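Local coordinates for unsaturated glucuronyl hydrolase (Streptococcus agalactiae, PDB 2ZZR), which hydrolyses unsaturated chondroitin, hyaluronan and heparin disaccharides, releasing the 4-deoxy-4,5-didehydro uronic acid from their non-reducing end, at residues 9-14 against 325-330; 257-262 against 318-323; 302-307 against 344-349. All blocks are in the same frame, centred on the assembly; numbering follows the deposited sequence.

Contact 1: residues 9-14 against 325-330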
ATOM      1  N   GLU A   9      18.748  -3.224 -12.162  1.00 19.69           N
ATOM      2  CA  GLU A   9      18.634  -2.817 -13.557  1.00 19.96           C
ATOM      3  C   GLU A   9      18.834  -1.319 -13.673  1.00 20.14           C
ATOM      4  O   GLU A   9      18.346  -0.560 -12.838  1.00 19.96           O
ATOM      5  CB  GLU A   9      17.252  -3.177 -14.114  1.00 19.88           C
ATOM      6  CG  GLU A   9      16.951  -4.673 -14.114  1.00 19.96           C
ATOM      7  CD  GLU A   9      15.575  -5.035 -14.667  1.00 20.33           C
ATOM      8  OE1 GLU A   9      14.764  -4.132 -14.970  1.00 19.49           O
ATOM      9  OE2 GLU A   9      15.317  -6.253 -14.806  1.00 21.81           O
ATOM     10  N   SER A  10      19.542  -0.875 -14.705  1.00 20.37           N
ATOM     11  CA  SER A  10      19.550   0.555 -14.988  1.00 20.98           C
ATOM     12  C   SER A  10      18.142   0.956 -15.445  1.00 20.91           C
ATOM     13  O   SER A  10      17.416   0.142 -16.039  1.00 20.67           O
ATOM     14  CB  SER A  10      20.590   0.911 -16.047  1.00 21.38           C
ATOM     15  OG  SER A  10      20.223   0.370 -17.297  1.00 23.44           O
ATOM     16  N   ILE A  11      17.740   2.185 -15.135  1.00 20.58           N
ATOM     17  CA  ILE A  11      16.479   2.705 -15.653  1.00 20.81           C
ATOM     18  C   ILE A  11      16.651   2.915 -17.150  1.00 21.45           C
ATOM     19  O   ILE A  11      17.323   3.850 -17.600  1.00 21.10           O
ATOM     20  CB  ILE A  11      16.025   3.994 -14.957  1.00 20.37           C
ATOM     21  CG1 ILE A  11      15.863   3.742 -13.454  1.00 19.51           C
ATOM     22  CG2 ILE A  11      14.725   4.503 -15.594  1.00 20.15           C
ATOM     23  CD1 ILE A  11      15.704   5.016 -12.611  1.00 18.97           C
ATOM     24  N   GLU A  12      16.051   2.004 -17.905  1.00 22.42           N
ATOM     25  CA  GLU A  12      16.260   1.939 -19.341  1.00 23.95           C
ATOM     26  C   GLU A  12      15.562   3.120 -20.011  1.00 24.25           C
ATOM     27  O   GLU A  12      14.449   3.487 -19.634  1.00 24.79           O
ATOM     28  CB  GLU A  12      15.819   0.558 -19.873  1.00 23.72           C
ATOM     29  CG  GLU A  12      16.687  -0.605 -19.298  1.00 24.10           C
ATOM     30  CD  GLU A  12      16.143  -2.020 -19.565  1.00 24.63           C
ATOM     31  OE1 GLU A  12      16.834  -2.999 -19.172  1.00 21.76           O
ATOM     32  OE2 GLU A  12      15.038  -2.159 -20.151  1.00 25.47           O
ATOM     33  N   ASN A  13      16.253   3.757 -20.955  1.00 25.37           N
ATOM     34  CA  ASN A  13      15.722   4.920 -21.673  1.00 25.91           C
ATOM     35  C   ASN A  13      15.107   5.993 -20.738  1.00 26.00           C
ATOM     36  O   ASN A  13      13.927   6.311 -20.856  1.00 25.97           O
ATOM     37  CB  ASN A  13      14.714   4.434 -22.736  1.00 26.53           C
ATOM     38  CG  ASN A  13      14.155   5.555 -23.595  1.00 27.23           C
ATOM     39  OD1 ASN A  13      14.820   6.559 -23.865  1.00 29.86           O
ATOM     40  ND2 ASN A  13      12.913   5.382 -24.036  1.00 28.51           N
ATOM     41  N   PRO A  14      15.913   6.561 -19.809  1.00 26.02           N
ATOM     42  CA  PRO A  14      15.394   7.470 -18.765  1.00 26.06           C
ATOM     43  C   PRO A  14      14.744   8.772 -19.248  1.00 26.18           C
ATOM     44  O   PRO A  14      14.020   9.414 -18.480  1.00 25.99           O
ATOM     45  CB  PRO A  14      16.641   7.792 -17.932  1.00 26.03           C
ATOM     46  CG  PRO A  14      17.779   7.573 -18.862  1.00 26.10           C
ATOM     47  CD  PRO A  14      17.373   6.393 -19.688  1.00 25.87           C
ATOM     48  N   ASP A 325      22.841  10.505  -5.783  1.00 14.51           N
ATOM     49  CA  ASP A 325      22.362   9.302  -6.473  1.00 14.82           C
ATOM     50  C   ASP A 325      21.999   9.693  -7.907  1.00 14.79           C
ATOM     51  O   ASP A 325      21.158  10.568  -8.111  1.00 14.80           O
ATOM     52  CB  ASP A 325      21.173   8.665  -5.744  1.00 14.69           C
ATOM     53  CG  ASP A 325      20.771   7.320  -6.350  1.00 14.90           C
ATOM     54  OD1 ASP A 325      20.821   6.298  -5.640  1.00 16.10           O
ATOM     55  OD2 ASP A 325      20.408   7.294  -7.538  1.00 14.78           O
ATOM     56  N   PRO A 326      22.646   9.055  -8.912  1.00 15.20           N
ATOM     57  CA  PRO A 326      22.490   9.503 -10.297  1.00 15.39           C
ATOM     58  C   PRO A 326      21.073   9.316 -10.844  1.00 15.23           C
ATOM     59  O   PRO A 326      20.733   9.890 -11.878  1.00 15.74           O
ATOM     60  CB  PRO A 326      23.492   8.631 -11.069  1.00 15.47           C
ATOM     61  CG  PRO A 326      23.660   7.417 -10.243  1.00 15.51           C
ATOM     62  CD  PRO A 326      23.541   7.888  -8.809  1.00 15.54           C
ATOM     63  N   ASP A 327      20.258   8.541 -10.136  1.00 15.27           N
ATOM     64  CA  ASP A 327      18.885   8.288 -10.563  1.00 15.22           C
ATOM     65  C   ASP A 327      17.832   9.062  -9.780  1.00 14.95           C
ATOM     66  O   ASP A 327      16.643   8.950 -10.079  1.00 14.45           O
ATOM     67  CB  ASP A 327      18.582   6.792 -10.501  1.00 15.56           C
ATOM     68  CG  ASP A 327      19.269   6.007 -11.609  1.00 16.75           C
ATOM     69  OD1 ASP A 327      19.602   6.591 -12.661  1.00 19.84           O
ATOM     70  OD2 ASP A 327      19.481   4.801 -11.409  1.00 18.90           O
ATOM     71  N   LYS A 328      18.260   9.854  -8.792  1.00 14.75           N
ATOM     72  CA  LYS A 328      17.303  10.593  -7.963  1.00 14.43           C
ATOM     73  C   LYS A 328      16.384  11.479  -8.793  1.00 14.74           C
ATOM     74  O   LYS A 328      15.165  11.450  -8.618  1.00 14.67           O
ATOM     75  CB  LYS A 328      17.998  11.421  -6.876  1.00 14.05           C
ATOM     76  CG  LYS A 328      16.999  12.056  -5.917  1.00 14.01           C
ATOM     77  CD  LYS A 328      17.661  12.752  -4.742  1.00 13.08           C
ATOM     78  CE  LYS A 328      16.597  13.212  -3.746  1.00 13.77           C
ATOM     79  NZ  LYS A 328      17.210  13.779  -2.494  1.00 13.33           N
ATOM     80  N   GLU A 329      16.963  12.261  -9.701  1.00 15.04           N
ATOM     81  CA  GLU A 329      16.156  13.121 -10.548  1.00 15.64           C
ATOM     82  C   GLU A 329      15.220  12.312 -11.459  1.00 15.52           C
ATOM     83  O   GLU A 329      14.057  12.687 -11.658  1.00 15.47           O
ATOM     84  CB  GLU A 329      17.036  14.059 -11.370  1.00 16.22           C
ATOM     85  CG  GLU A 329      16.216  14.937 -12.280  1.00 18.18           C
ATOM     86  CD  GLU A 329      16.943  16.175 -12.708  1.00 22.06           C
ATOM     87  OE1 GLU A 329      17.820  16.064 -13.593  1.00 23.72           O
ATOM     88  OE2 GLU A 329      16.618  17.258 -12.170  1.00 22.04           O
ATOM     89  N   THR A 330      15.726  11.204 -11.998  1.00 15.15           N
ATOM     90  CA  THR A 330      14.883  10.291 -12.784  1.00 15.11           C
ATOM     91  C   THR A 330      13.667   9.813 -11.978  1.00 14.72           C
ATOM     92  O   THR A 330      12.545   9.841 -12.489  1.00 14.35           O
ATOM     93  CB  THR A 330      15.688   9.102 -13.331  1.00 15.37           C
ATOM     94  OG1 THR A 330      16.805   9.594 -14.076  1.00 16.31           O
ATOM     95  CG2 THR A 330      14.824   8.238 -14.260  1.00 15.55           C
TER
HETATM   96  O   HOH W   1      19.809   3.793 -13.880  1.00 20.87           O

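Contact 2: residues 257-262 against 318-323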
ATOM      1  N   LEU A 257       9.133   2.867   3.704  1.00 10.37           N
ATOM      2  CA  LEU A 257       8.408   3.029   4.968  1.00 10.84           C
ATOM      3  C   LEU A 257       9.199   2.422   6.131  1.00 11.20           C
ATOM      4  O   LEU A 257       9.375   3.056   7.173  1.00 11.70           O
ATOM      5  CB  LEU A 257       7.006   2.415   4.885  1.00 10.53           C
ATOM      6  CG  LEU A 257       5.968   3.194   4.080  1.00 10.96           C
ATOM      7  CD1 LEU A 257       4.691   2.381   3.973  1.00 11.12           C
ATOM      8  CD2 LEU A 257       5.674   4.552   4.722  1.00 10.85           C
ATOM      9  N   SER A 258       9.710   1.209   5.933  1.00 11.46           N
ATOM     10  CA  SER A 258      10.534   0.554   6.952  1.00 11.99           C
ATOM     11  C   SER A 258      11.884   1.237   7.135  1.00 11.77           C
ATOM     12  O   SER A 258      12.410   1.300   8.257  1.00 12.07           O
ATOM     13  CB  SER A 258      10.738  -0.916   6.602  1.00 12.40           C
ATOM     14  OG  SER A 258       9.486  -1.565   6.526  1.00 14.05           O
ATOM     15  N   TYR A 259      12.437   1.747   6.040  1.00 11.84           N
ATOM     16  CA  TYR A 259      13.714   2.469   6.090  1.00 12.31           C
ATOM     17  C   TYR A 259      13.656   3.653   7.066  1.00 12.64           C
ATOM     18  O   TYR A 259      14.630   3.921   7.779  1.00 12.45           O
ATOM     19  CB  TYR A 259      14.141   2.941   4.699  1.00 12.13           C
ATOM     20  CG  TYR A 259      15.384   3.806   4.735  1.00 12.56           C
ATOM     21  CD1 TYR A 259      16.655   3.236   4.776  1.00 12.20           C
ATOM     22  CD2 TYR A 259      15.283   5.200   4.758  1.00 12.47           C
ATOM     23  CE1 TYR A 259      17.799   4.037   4.819  1.00 12.55           C
ATOM     24  CE2 TYR A 259      16.416   6.003   4.810  1.00 12.08           C
ATOM     25  CZ  TYR A 259      17.669   5.418   4.844  1.00 12.63           C
ATOM     26  OH  TYR A 259      18.790   6.219   4.901  1.00 12.93           O
ATOM     27  N   ARG A 260      12.523   4.355   7.102  1.00 12.60           N
ATOM     28  CA  ARG A 260      12.353   5.464   8.058  1.00 12.85           C
ATOM     29  C   ARG A 260      12.773   5.040   9.455  1.00 13.38           C
ATOM     30  O   ARG A 260      13.392   5.805  10.191  1.00 13.65           O
ATOM     31  CB  ARG A 260      10.894   5.888   8.170  1.00 12.81           C
ATOM     32  CG  ARG A 260      10.241   6.420   6.923  1.00 11.86           C
ATOM     33  CD  ARG A 260       8.769   6.703   7.230  1.00 12.34           C
ATOM     34  NE  ARG A 260       8.055   5.484   7.632  1.00 12.53           N
ATOM     35  CZ  ARG A 260       6.945   5.455   8.367  1.00 12.96           C
ATOM     36  NH1 ARG A 260       6.393   6.584   8.806  1.00 13.32           N
ATOM     37  NH2 ARG A 260       6.384   4.291   8.671  1.00 12.04           N
ATOM     38  N   LYS A 261      12.408   3.812   9.807  1.00 13.52           N
ATOM     39  CA  LYS A 261      12.496   3.326  11.173  1.00 14.28           C
ATOM     40  C   LYS A 261      13.736   2.477  11.429  1.00 14.69           C
ATOM     41  O   LYS A 261      14.044   2.136  12.582  1.00 16.04           O
ATOM     42  CB  LYS A 261      11.232   2.531  11.508  1.00 14.10           C
ATOM     43  CG  LYS A 261       9.932   3.262  11.190  1.00 14.02           C
ATOM     44  CD  LYS A 261       9.825   4.583  11.953  1.00 14.55           C
ATOM     45  CE  LYS A 261       8.541   5.326  11.607  1.00 15.38           C
ATOM     46  NZ  LYS A 261       8.497   6.629  12.356  1.00 16.07           N
ATOM     47  N   MET A 262      14.445   2.134  10.362  1.00 14.48           N
ATOM     48  CA  MET A 262      15.567   1.201  10.459  1.00 14.44           C
ATOM     49  C   MET A 262      16.870   1.815   9.985  1.00 14.27           C
ATOM     50  O   MET A 262      17.944   1.492  10.512  1.00 14.71           O
ATOM     51  CB  MET A 262      15.260  -0.082   9.678  1.00 14.23           C
ATOM     52  CG  MET A 262      14.113  -0.870  10.269  1.00 14.35           C
ATOM     53  SD  MET A 262      13.567  -2.240   9.242  1.00 14.32           S
ATOM     54  CE  MET A 262      15.033  -3.270   9.243  1.00 14.73           C
ATOM     55  N   LEU A 318      12.403   9.314  -1.816  1.00 12.19           N
ATOM     56  CA  LEU A 318      13.067  10.532  -2.284  0.50 12.48           C
ATOM     57  C   LEU A 318      13.351  11.522  -1.161  1.00 12.56           C
ATOM     58  O   LEU A 318      14.201  12.409  -1.300  1.00 12.58           O
ATOM     59  CB  LEU A 318      12.240  11.204  -3.387  0.50 12.66           C
ATOM     60  CG  LEU A 318      12.712  11.072  -4.844  0.50 13.36           C
ATOM     61  CD1 LEU A 318      13.599   9.850  -5.107  0.50 13.37           C
ATOM     62  CD2 LEU A 318      11.523  11.114  -5.791  0.50 11.96           C
ATOM     63  N   LYS A 319      12.644  11.370  -0.043  1.00 12.70           N
ATOM     64  CA  LYS A 319      12.920  12.193   1.143  1.00 13.02           C
ATOM     65  C   LYS A 319      14.320  11.914   1.694  1.00 13.30           C
ATOM     66  O   LYS A 319      14.927  12.782   2.328  1.00 13.64           O
ATOM     67  CB  LYS A 319      11.895  11.934   2.251  1.00 12.90           C
ATOM     68  CG  LYS A 319      10.485  12.329   1.897  1.00 12.25           C
ATOM     69  CD  LYS A 319       9.520  11.883   2.968  1.00 10.82           C
ATOM     70  CE  LYS A 319       8.085  12.240   2.599  1.00 11.72           C
ATOM     71  NZ  LYS A 319       7.147  11.758   3.660  1.00 10.75           N
ATOM     72  N   TYR A 320      14.833  10.712   1.425  1.00 13.28           N
ATOM     73  CA  TYR A 320      16.062  10.215   2.043  1.00 13.65           C
ATOM     74  C   TYR A 320      17.197   9.978   1.061  1.00 13.61           C
ATOM     75  O   TYR A 320      18.371  10.034   1.440  1.00 13.52           O
ATOM     76  CB  TYR A 320      15.779   8.915   2.804  1.00 14.48           C
ATOM     77  CG  TYR A 320      14.673   9.070   3.809  1.00 15.10           C
ATOM     78  CD1 TYR A 320      13.382   8.611   3.533  1.00 15.85           C
ATOM     79  CD2 TYR A 320      14.906   9.710   5.026  1.00 15.79           C
ATOM     80  CE1 TYR A 320      12.354   8.775   4.455  1.00 15.23           C
ATOM     81  CE2 TYR A 320      13.882   9.879   5.949  1.00 16.80           C
ATOM     82  CZ  TYR A 320      12.617   9.408   5.657  1.00 17.21           C
ATOM     83  OH  TYR A 320      11.616   9.589   6.584  1.00 19.05           O
ATOM     84  N   LEU A 321      16.848   9.682  -0.188  1.00 13.65           N
ATOM     85  CA  LEU A 321      17.849   9.307  -1.192  1.00 13.58           C
ATOM     86  C   LEU A 321      18.882  10.423  -1.354  1.00 13.41           C
ATOM     87  O   LEU A 321      18.505  11.591  -1.517  1.00 13.76           O
ATOM     88  CB  LEU A 321      17.170   9.020  -2.532  1.00 13.39           C
ATOM     89  CG  LEU A 321      17.975   8.224  -3.563  1.00 14.38           C
ATOM     90  CD1 LEU A 321      18.173   6.783  -3.114  1.00 15.02           C
ATOM     91  CD2 LEU A 321      17.247   8.262  -4.892  1.00 13.59           C
ATOM     92  N   PRO A 322      20.184  10.083  -1.272  1.00 13.39           N
ATOM     93  CA  PRO A 322      21.208  11.113  -1.486  1.00 13.29           C
ATOM     94  C   PRO A 322      21.073  11.892  -2.792  1.00 13.46           C
ATOM     95  O   PRO A 322      20.760  11.321  -3.850  1.00 12.91           O
ATOM     96  CB  PRO A 322      22.518  10.310  -1.483  1.00 13.19           C
ATOM     97  CG  PRO A 322      22.222   9.154  -0.592  1.00 13.56           C
ATOM     98  CD  PRO A 322      20.795   8.779  -0.944  1.00 13.33           C
ATOM     99  N   GLU A 323      21.336  13.196  -2.712  1.00 13.27           N
ATOM    100  CA  GLU A 323      21.337  14.068  -3.881  1.00 13.68           C
ATOM    101  C   GLU A 323      22.297  13.584  -4.967  1.00 13.70           C
ATOM    102  O   GLU A 323      22.074  13.841  -6.147  1.00 13.95           O
ATOM    103  CB  GLU A 323      21.701  15.504  -3.478  1.00 14.08           C
ATOM    104  CG  GLU A 323      20.548  16.267  -2.824  1.00 14.04           C
ATOM    105  CD  GLU A 323      19.404  16.535  -3.786  1.00 14.81           C
ATOM    106  OE1 GLU A 323      18.293  16.013  -3.555  1.00 14.97           O
ATOM    107  OE2 GLU A 323      19.614  17.260  -4.779  1.00 15.28           O
TER

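Contact 3: residues 302-307 against 344-349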
ATOM      1  N   ARG A 302      -5.258  -2.732 -16.971  1.00 20.09           N
ATOM      2  CA  ARG A 302      -4.242  -2.123 -16.118  1.00 18.77           C
ATOM      3  C   ARG A 302      -4.542  -2.465 -14.674  1.00 18.13           C
ATOM      4  O   ARG A 302      -5.644  -2.920 -14.350  1.00 17.93           O
ATOM      5  CB  ARG A 302      -4.240  -0.597 -16.278  1.00 18.74           C
ATOM      6  CG  ARG A 302      -4.166  -0.087 -17.712  1.00 18.89           C
ATOM      7  CD  ARG A 302      -3.011  -0.716 -18.482  1.00 19.92           C
ATOM      8  NE  ARG A 302      -2.899  -0.166 -19.829  1.00 21.91           N
ATOM      9  CZ  ARG A 302      -2.130   0.868 -20.166  1.00 22.89           C
ATOM     10  NH1 ARG A 302      -1.381   1.485 -19.254  1.00 22.66           N
ATOM     11  NH2 ARG A 302      -2.107   1.287 -21.424  1.00 22.61           N
ATOM     12  N   ASP A 303      -3.548  -2.283 -13.805  1.00 17.02           N
ATOM     13  CA  ASP A 303      -3.822  -2.192 -12.384  1.00 16.17           C
ATOM     14  C   ASP A 303      -3.291  -0.858 -11.884  1.00 16.13           C
ATOM     15  O   ASP A 303      -2.127  -0.749 -11.490  1.00 15.93           O
ATOM     16  CB  ASP A 303      -3.222  -3.341 -11.576  1.00 15.89           C
ATOM     17  CG  ASP A 303      -3.529  -3.216 -10.084  1.00 15.06           C
ATOM     18  OD1 ASP A 303      -2.773  -3.776  -9.270  1.00 14.03           O
ATOM     19  OD2 ASP A 303      -4.516  -2.528  -9.730  1.00 15.17           O
ATOM     20  N   THR A 304      -4.165   0.146 -11.900  1.00 15.59           N
ATOM     21  CA  THR A 304      -3.806   1.496 -11.468  1.00 15.43           C
ATOM     22  C   THR A 304      -3.420   1.535  -9.991  1.00 14.94           C
ATOM     23  O   THR A 304      -2.634   2.394  -9.586  1.00 14.57           O
ATOM     24  CB  THR A 304      -4.948   2.491 -11.714  1.00 15.55           C
ATOM     25  OG1 THR A 304      -6.156   1.981 -11.140  1.00 15.40           O
ATOM     26  CG2 THR A 304      -5.153   2.716 -13.205  1.00 16.09           C
ATOM     27  N   SER A 305      -3.956   0.613  -9.186  1.00 14.36           N
ATOM     28  CA  SER A 305      -3.646   0.611  -7.747  1.00 14.11           C
ATOM     29  C   SER A 305      -2.165   0.331  -7.494  1.00 14.24           C
ATOM     30  O   SER A 305      -1.595   0.843  -6.537  1.00 13.87           O
ATOM     31  CB  SER A 305      -4.535  -0.356  -6.952  1.00 14.27           C
ATOM     32  OG  SER A 305      -4.182  -1.718  -7.159  1.00 13.65           O
ATOM     33  N   ALA A 306      -1.554  -0.475  -8.364  1.00 13.82           N
ATOM     34  CA  ALA A 306      -0.122  -0.776  -8.266  1.00 14.07           C
ATOM     35  C   ALA A 306       0.687   0.485  -8.539  1.00 13.88           C
ATOM     36  O   ALA A 306       1.666   0.772  -7.849  1.00 14.29           O
ATOM     37  CB  ALA A 306       0.260  -1.877  -9.247  1.00 14.00           C
ATOM     38  N   THR A 307       0.257   1.246  -9.540  1.00 13.58           N
ATOM     39  CA  THR A 307       0.941   2.474  -9.923  1.00 13.25           C
ATOM     40  C   THR A 307       0.771   3.564  -8.847  1.00 13.00           C
ATOM     41  O   THR A 307       1.745   4.242  -8.495  1.00 12.88           O
ATOM     42  CB  THR A 307       0.503   2.924 -11.342  1.00 13.18           C
ATOM     43  OG1 THR A 307       0.926   1.927 -12.288  1.00 13.74           O
ATOM     44  CG2 THR A 307       1.148   4.255 -11.726  1.00 13.75           C
ATOM     45  N   GLU A 344      -4.880  12.231 -15.346  1.00 20.33           N
ATOM     46  CA  GLU A 344      -5.396  12.654 -16.651  1.00 21.44           C
ATOM     47  C   GLU A 344      -6.133  11.558 -17.416  1.00 21.85           C
ATOM     48  O   GLU A 344      -6.977  11.854 -18.270  1.00 22.16           O
ATOM     49  CB  GLU A 344      -4.266  13.214 -17.517  1.00 21.50           C
ATOM     50  CG  GLU A 344      -3.669  14.516 -16.996  1.00 21.74           C
ATOM     51  CD  GLU A 344      -2.575  15.078 -17.891  1.00 22.03           C
ATOM     52  OE1 GLU A 344      -2.184  14.414 -18.874  1.00 22.42           O
ATOM     53  OE2 GLU A 344      -2.099  16.197 -17.598  1.00 23.75           O
ATOM     54  N   GLN A 345      -5.819  10.300 -17.122  1.00 22.08           N
ATOM     55  CA  GLN A 345      -6.343   9.197 -17.930  1.00 22.34           C
ATOM     56  C   GLN A 345      -7.134   8.154 -17.149  1.00 22.10           C
ATOM     57  O   GLN A 345      -7.927   7.409 -17.741  1.00 22.21           O
ATOM     58  CB  GLN A 345      -5.219   8.514 -18.722  1.00 22.78           C
ATOM     59  CG  GLN A 345      -4.502   9.406 -19.748  1.00 24.83           C
ATOM     60  CD  GLN A 345      -5.435   9.990 -20.805  1.00 28.19           C
ATOM     61  OE1 GLN A 345      -5.359  11.180 -21.121  1.00 29.46           O
ATOM     62  NE2 GLN A 345      -6.316   9.155 -21.360  1.00 28.18           N
ATOM     63  N   TYR A 346      -6.925   8.095 -15.834  1.00 21.16           N
ATOM     64  CA  TYR A 346      -7.488   7.007 -15.032  1.00 20.71           C
ATOM     65  C   TYR A 346      -8.404   7.428 -13.886  1.00 20.90           C
ATOM     66  O   TYR A 346      -9.126   6.596 -13.326  1.00 20.90           O
ATOM     67  CB  TYR A 346      -6.366   6.080 -14.540  1.00 20.06           C
ATOM     68  CG  TYR A 346      -5.682   5.348 -15.669  1.00 19.62           C
ATOM     69  CD1 TYR A 346      -6.185   4.133 -16.136  1.00 19.14           C
ATOM     70  CD2 TYR A 346      -4.545   5.873 -16.286  1.00 18.90           C
ATOM     71  CE1 TYR A 346      -5.572   3.457 -17.185  1.00 18.94           C
ATOM     72  CE2 TYR A 346      -3.920   5.200 -17.342  1.00 19.67           C
ATOM     73  CZ  TYR A 346      -4.446   3.992 -17.783  1.00 19.22           C
ATOM     74  OH  TYR A 346      -3.850   3.306 -18.817  1.00 19.76           O
ATOM     75  N   SER A 347      -8.389   8.715 -13.541  1.00 21.26           N
ATOM     76  CA  SER A 347      -9.229   9.214 -12.457  1.00 21.85           C
ATOM     77  C   SER A 347     -10.691   9.320 -12.893  1.00 22.48           C
ATOM     78  O   SER A 347     -10.984   9.546 -14.075  1.00 22.34           O
ATOM     79  CB  SER A 347      -8.723  10.561 -11.937  1.00 21.94           C
ATOM     80  OG  SER A 347      -8.788  11.549 -12.945  1.00 22.23           O
ATOM     81  N   ASN A 348     -11.589   9.147 -11.927  1.00 23.13           N
ATOM     82  CA  ASN A 348     -13.030   9.168 -12.168  1.00 24.15           C
ATOM     83  C   ASN A 348     -13.560  10.537 -12.582  1.00 25.14           C
ATOM     84  O   ASN A 348     -13.318  11.541 -11.909  1.00 25.11           O
ATOM     85  CB  ASN A 348     -13.778   8.702 -10.919  1.00 23.94           C
ATOM     86  CG  ASN A 348     -15.290   8.800 -11.067  1.00 23.47           C
ATOM     87  OD1 ASN A 348     -15.864   8.268 -12.011  1.00 23.45           O
ATOM     88  ND2 ASN A 348     -15.933   9.482 -10.131  1.00 23.94           N
ATOM     89  N   ASN A 349     -14.309  10.552 -13.681  1.00 26.37           N
ATOM     90  CA  ASN A 349     -14.952  11.771 -14.166  1.00 27.50           C
ATOM     91  C   ASN A 349     -16.463  11.792 -13.940  1.00 28.38           C
ATOM     92  O   ASN A 349     -17.068  12.864 -13.850  1.00 28.82           O
ATOM     93  CB  ASN A 349     -14.617  11.998 -15.641  1.00 27.80           C
ATOM     94  CG  ASN A 349     -13.183  12.448 -15.848  1.00 28.36           C
ATOM     95  OD1 ASN A 349     -12.690  13.332 -15.146  1.00 30.30           O
ATOM     96  ND2 ASN A 349     -12.505  11.842 -16.815  1.00 29.37           N
TER

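Contact 1: residues 9-14 against 325-330
Ile11 pushes its CD1 methyl between Asp327 and Thr330, touching Thr330 CG2 at 3.7 Å and Asp327 CG at 3.8 Å. Ile11 and Thr330 meet tip to tip, and the second branch of the isoleucine adds to this meeting, since Ile11 CG2 stands 4.0 Å from Thr330 CG2. CG1 lies beside the backbone N (chi1 -59°) and the extended chi2 carries CD1 outward, while CG2, anti to N, faces the same threonine methyl. Ile11 and Asp327 instead run antiparallel past each other, with the methyl beside the carboxyl carbon. Pro14 completes the apolar patch more loosely, its CB 4.1 Å from Thr330 CG2. A branched aliphatic chain and a threonine methyl suit this greasy seam, while the aspartate serves its polar border: a water accepts from Ile11 N at 2.9 Å and donates to Asp327 OD2 at 2.7 Å, linking the arm's backbone to the aspartate carboxylate. Here the N-terminal arm, which has no regular structure, is laid against the start of helix 328-346 in the alpha-helical barrel. The approach to that helix is shaped by a type I turn from Asp325 to Lys328. Within it Asp325 OD2 accepts from Asp327 N at 2.9 Å, an Asx turn in which the N-H meets the oxygen nearly in line with its C-O bond; this capping bond helps set the direction from which Asp327 faces the arm. Farther out, Phe17 touches both Ile11 and Thr330. Asn280 ties down the arm through Ser10 O and Glu12 N, and Glu9 forms a salt bridge with Arg281.

Contact 2: residues 257-262 against 318-323
The ring of Tyr320 receives Tyr259 over one face and Lys319 CB, set toward the rim, over the other. Tyr259 presents its edge, giving an offset edge-to-face pair with centroids 5.5 Å apart and planes at 65°. The edge is shifted toward the root of the ring, where Tyr259 CE2 comes 3.6 Å from Tyr320 CB. On the same side of the ring but farther out, Arg260 CG approaches Tyr320 OH to 3.5 Å, a contact of methylene with oxygen. Tyrosine suits a partly exposed site because the ring packs while the hydroxyl tolerates the surface. The Arg260 guanidinium is itself sandwiched, Lys261 CE over the centre of one face and Leu257 CD2 toward the rim of the other. The bend of the Arg260 chain at chi3 (-61°) turns NE back to Leu257 O, 2.8 Å away, its N-H pointing at a lone pair within the carbonyl plane. The guanidinium thus leads away from Tyr320, its NH2 in a salt bridge with the C-terminal carboxylate of Trp397. The contact joins the C-terminal part of helix 245-262 to the loop between helices 304-318 and 328-346, and Tyr259 also leans on Gln267 and Ile268 of helix 265-280.

Contact 3: residues 302-307 against 344-349
Tyr346 and Arg302 converge on one carboxylate, that of Asp285, which accepts a hydrogen bond from Tyr346 OH on OD2 and forms a salt bridge with Arg302 NH1 through OD1. The two side chains cross at about a right angle, and the phenol oxygen ends over one face of the guanidinium: Tyr346 OH is 3.1 Å from Arg302 NH1, yet at an angle too poor for a hydrogen bond. Guanidinium and ring planes are 52° apart. With CG anti to its own carbonyl carbon (chi1 -51°), Arg302 CG reaches 3.8 Å from Tyr346 CE1, and the bend at chi2 then brings the guanidinium face to the phenol oxygen. Nearer the backbone, Thr304 sets its methyl against the root of the ring, CG2 standing 3.4 Å from Tyr346 CD1. Threonine fits because its two branches part company: CG2 packs on the tyrosine while OG1 bonds to Leu359 O. The helix behind it is started by Asp303 at the N-cap, whose OD2 takes Ser305 OG at 2.7 Å on its syn side, 20° out of the carboxylate plane, and Ser305 N weakly at 3.2 Å. Asp303 OD1 meanwhile forms a salt bridge with Arg246, a probable substrate-binding residue. The contact thus brings the first turn of helix 304-318 against the C-terminal part of helix 328-346, with Arg246 and Ala245 of helix 245-262 touching Ala306.

Overall arrangement
Contacts 1 and 2 adjoin, their centres about 17 Å apart: Lys328 NZ of the first meets Glu323 OE1 of the second in a 2.7 Å salt bridge and probably donates a hydrogen bond to Leu321 O. Contact 2 nests within the loop closed by contact 1. Contact 3 stands apart, its centre about 24 and 26 Å from theirs, but helix 328-346 serves contact 1 at its start and contact 3 toward its end. Contacts 1 and 2 lie away from the known catalytic and substrate-binding residues, whereas in contact 3 Thr304 and Arg246 have side chains about 8 Å apart, and that of Arg302 lies about 5 Å from a bound sulfate, probably from the crystallisation liquor.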